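Local coordinates for transcription inhibitor protein Gfh1 (Thermus thermophilus, PDB 2F23), which inhibits all catalytic activities of RNA polymerase by partially occluding its substrate-binding site and preventing NTP binding, at residues L7-Y12 / A72-E77. Sequence-based numbering, arbitrary orientation.
Sequences LTKAGY and AVILEE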
loop_
_atom_site.group_PDB
_atom_site.type_symbol
_atom_site.label_atom_id
_atom_site.label_comp_id
_atom_site.label_asym_id
_atom_site.label_seq_id
_atom_site.Cartn_x
_atom_site.Cartn_y
_atom_site.Cartn_z
ATOM N N LEU A 7 -4.466 11.604 -5.128
ATOM C CA LEU A 7 -4.942 11.060 -3.860
ATOM C C LEU A 7 -6.200 11.787 -3.424
ATOM O O LEU A 7 -6.367 12.971 -3.707
ATOM C CB LEU A 7 -3.894 11.241 -2.756
ATOM C CG LEU A 7 -2.664 10.335 -2.742
ATOM C CD1 LEU A 7 -1.691 10.807 -1.667
ATOM C CD2 LEU A 7 -3.096 8.905 -2.464
ATOM N N THR A 8 -7.096 11.077 -2.753
ATOM C CA THR A 8 -8.285 11.724 -2.220
ATOM C C THR A 8 -7.821 12.205 -0.848
ATOM O O THR A 8 -6.725 11.860 -0.403
ATOM C CB THR A 8 -9.444 10.738 -2.005
ATOM O OG1 THR A 8 -8.983 9.636 -1.215
ATOM C CG2 THR A 8 -9.981 10.223 -3.334
ATOM N N LYS A 9 -8.643 12.994 -0.171
ATOM C CA LYS A 9 -8.266 13.460 1.153
ATOM C C LYS A 9 -8.059 12.256 2.065
ATOM O O LYS A 9 -7.136 12.235 2.876
ATOM C CB LYS A 9 -9.347 14.386 1.716
ATOM C CG LYS A 9 -9.536 15.649 0.888
ATOM C CD LYS A 9 -10.560 16.597 1.493
ATOM C CE LYS A 9 -10.068 17.201 2.798
ATOM N NZ LYS A 9 -10.991 18.263 3.287
ATOM N N ALA A 10 -8.906 11.241 1.915
ATOM C CA ALA A 10 -8.799 10.036 2.731
ATOM C C ALA A 10 -7.515 9.272 2.417
ATOM O O ALA A 10 -6.839 8.783 3.320
ATOM C CB ALA A 10 -10.009 9.139 2.498
ATOM N N GLY A 11 -7.185 9.171 1.133
ATOM C CA GLY A 11 -5.981 8.458 0.737
ATOM C C GLY A 11 -4.735 9.117 1.292
ATOM O O GLY A 11 -3.815 8.439 1.760
ATOM N N TYR A 12 -4.701 10.444 1.222
ATOM C CA TYR A 12 -3.570 11.207 1.734
ATOM C C TYR A 12 -3.471 10.986 3.241
ATOM O O TYR A 12 -2.392 10.723 3.770
ATOM C CB TYR A 12 -3.760 12.697 1.445
ATOM C CG TYR A 12 -2.571 13.545 1.834
ATOM C CD1 TYR A 12 -1.583 13.861 0.904
ATOM C CD2 TYR A 12 -2.431 14.025 3.135
ATOM C CE1 TYR A 12 -0.480 14.641 1.262
ATOM C CE2 TYR A 12 -1.339 14.798 3.503
ATOM C CZ TYR A 12 -0.368 15.104 2.564
ATOM O OH TYR A 12 0.719 15.867 2.937
ATOM N N ALA A 72 1.762 14.196 -4.465
ATOM C CA ALA A 72 0.331 14.006 -4.611
ATOM C C ALA A 72 -0.492 15.262 -4.849
ATOM O O ALA A 72 -0.209 16.333 -4.312
ATOM C CB ALA A 72 -0.210 13.273 -3.393
ATOM N N VAL A 73 -1.510 15.106 -5.685
ATOM C CA VAL A 73 -2.452 16.172 -5.974
ATOM C C VAL A 73 -3.710 15.666 -5.280
ATOM O O VAL A 73 -4.128 14.527 -5.506
ATOM C CB VAL A 73 -2.726 16.312 -7.481
ATOM C CG1 VAL A 73 -3.778 17.391 -7.717
ATOM C CG2 VAL A 73 -1.435 16.652 -8.213
ATOM N N ILE A 74 -4.290 16.491 -4.418
ATOM C CA ILE A 74 -5.488 16.099 -3.690
ATOM C C ILE A 74 -6.722 16.368 -4.529
ATOM O O ILE A 74 -7.013 17.511 -4.887
ATOM C CB ILE A 74 -5.612 16.860 -2.357
ATOM C CG1 ILE A 74 -4.377 16.592 -1.497
ATOM C CG2 ILE A 74 -6.875 16.422 -1.623
ATOM C CD1 ILE A 74 -4.145 15.128 -1.189
ATOM N N LEU A 75 -7.446 15.302 -4.838
ATOM C CA LEU A 75 -8.641 15.408 -5.646
ATOM C C LEU A 75 -9.836 15.877 -4.849
ATOM O O LEU A 75 -9.889 15.759 -3.625
ATOM C CB LEU A 75 -8.964 14.060 -6.298
ATOM C CG LEU A 75 -7.881 13.515 -7.230
ATOM C CD1 LEU A 75 -8.300 12.148 -7.744
ATOM C CD2 LEU A 75 -7.661 14.482 -8.387
ATOM N N GLU A 76 -10.795 16.427 -5.573
ATOM C CA GLU A 76 -12.022 16.913 -4.990
ATOM C C GLU A 76 -12.859 15.680 -4.635
ATOM O O GLU A 76 -12.785 14.654 -5.313
ATOM C CB GLU A 76 -12.718 17.783 -6.029
ATOM C CG GLU A 76 -14.011 18.403 -5.609
ATOM C CD GLU A 76 -14.560 19.298 -6.694
ATOM O OE1 GLU A 76 -15.741 19.668 -6.604
ATOM O OE2 GLU A 76 -13.803 19.635 -7.634
ATOM N N GLU A 77 -13.643 15.770 -3.568
ATOM C CA GLU A 77 -14.473 14.645 -3.154
ATOM C C GLU A 77 -15.468 14.282 -4.254
ATOM O O GLU A 77 -15.757 15.099 -5.130
ATOM C CB GLU A 77 -15.234 14.993 -1.874
ATOM C CG GLU A 77 -15.252 13.868 -0.863
ATOM C CD GLU A 77 -13.875 13.600 -0.291
ATOM O OE1 GLU A 77 -13.406 14.415 0.534
ATOM O OE2 GLU A 77 -13.256 12.587 -0.676
HETATM O O HOH W 1 -10.872 13.965 -1.653
HETATM O O HOH W 2 -11.631 11.359 0.782
#
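Ile-74 lays its CD1 methyl obliquely against the ring of Tyr-12, 3.5 Å from ring atom CD1, while its other branch, CG2, meets CG of Lys-9. The first torsion sets the two branches apart, CG1 anti to the carbonyl carbon, and the turn at chi2 (-58°) brings CD1 to the tyrosine. Leu-7 continues the apolar seam, its CD1 pressed 3.4 Å from CB of Ala-72, tighter than usual for two carbons. The backbones pair in parallel, Leu-7 against Ile-74. Leu-7 N donates to Val-73 O, and Leu-7 O accepts from Leu-75 N at 2.8 Å; CA of Ile-74 adds a C-H...O contact to that same oxygen.

Where the strand gives way to helix, Thr-8 is the N-cap, its OG1 accepting from Gly-11 N (3.0 Å) and also bonding Asp-136. Water carries the first turn across to Glu-77: one molecule takes the N-H of Lys-9 and donates to Leu-75 O and Glu-77 OE2. The two-stranded parallel sheet thus closes the base of the predicted N-terminal coiled coil of this GreA/GreB-family protein: strand 5-7, leading into helix 9-37, pairs with strand 72-74, leaving helix 46-71.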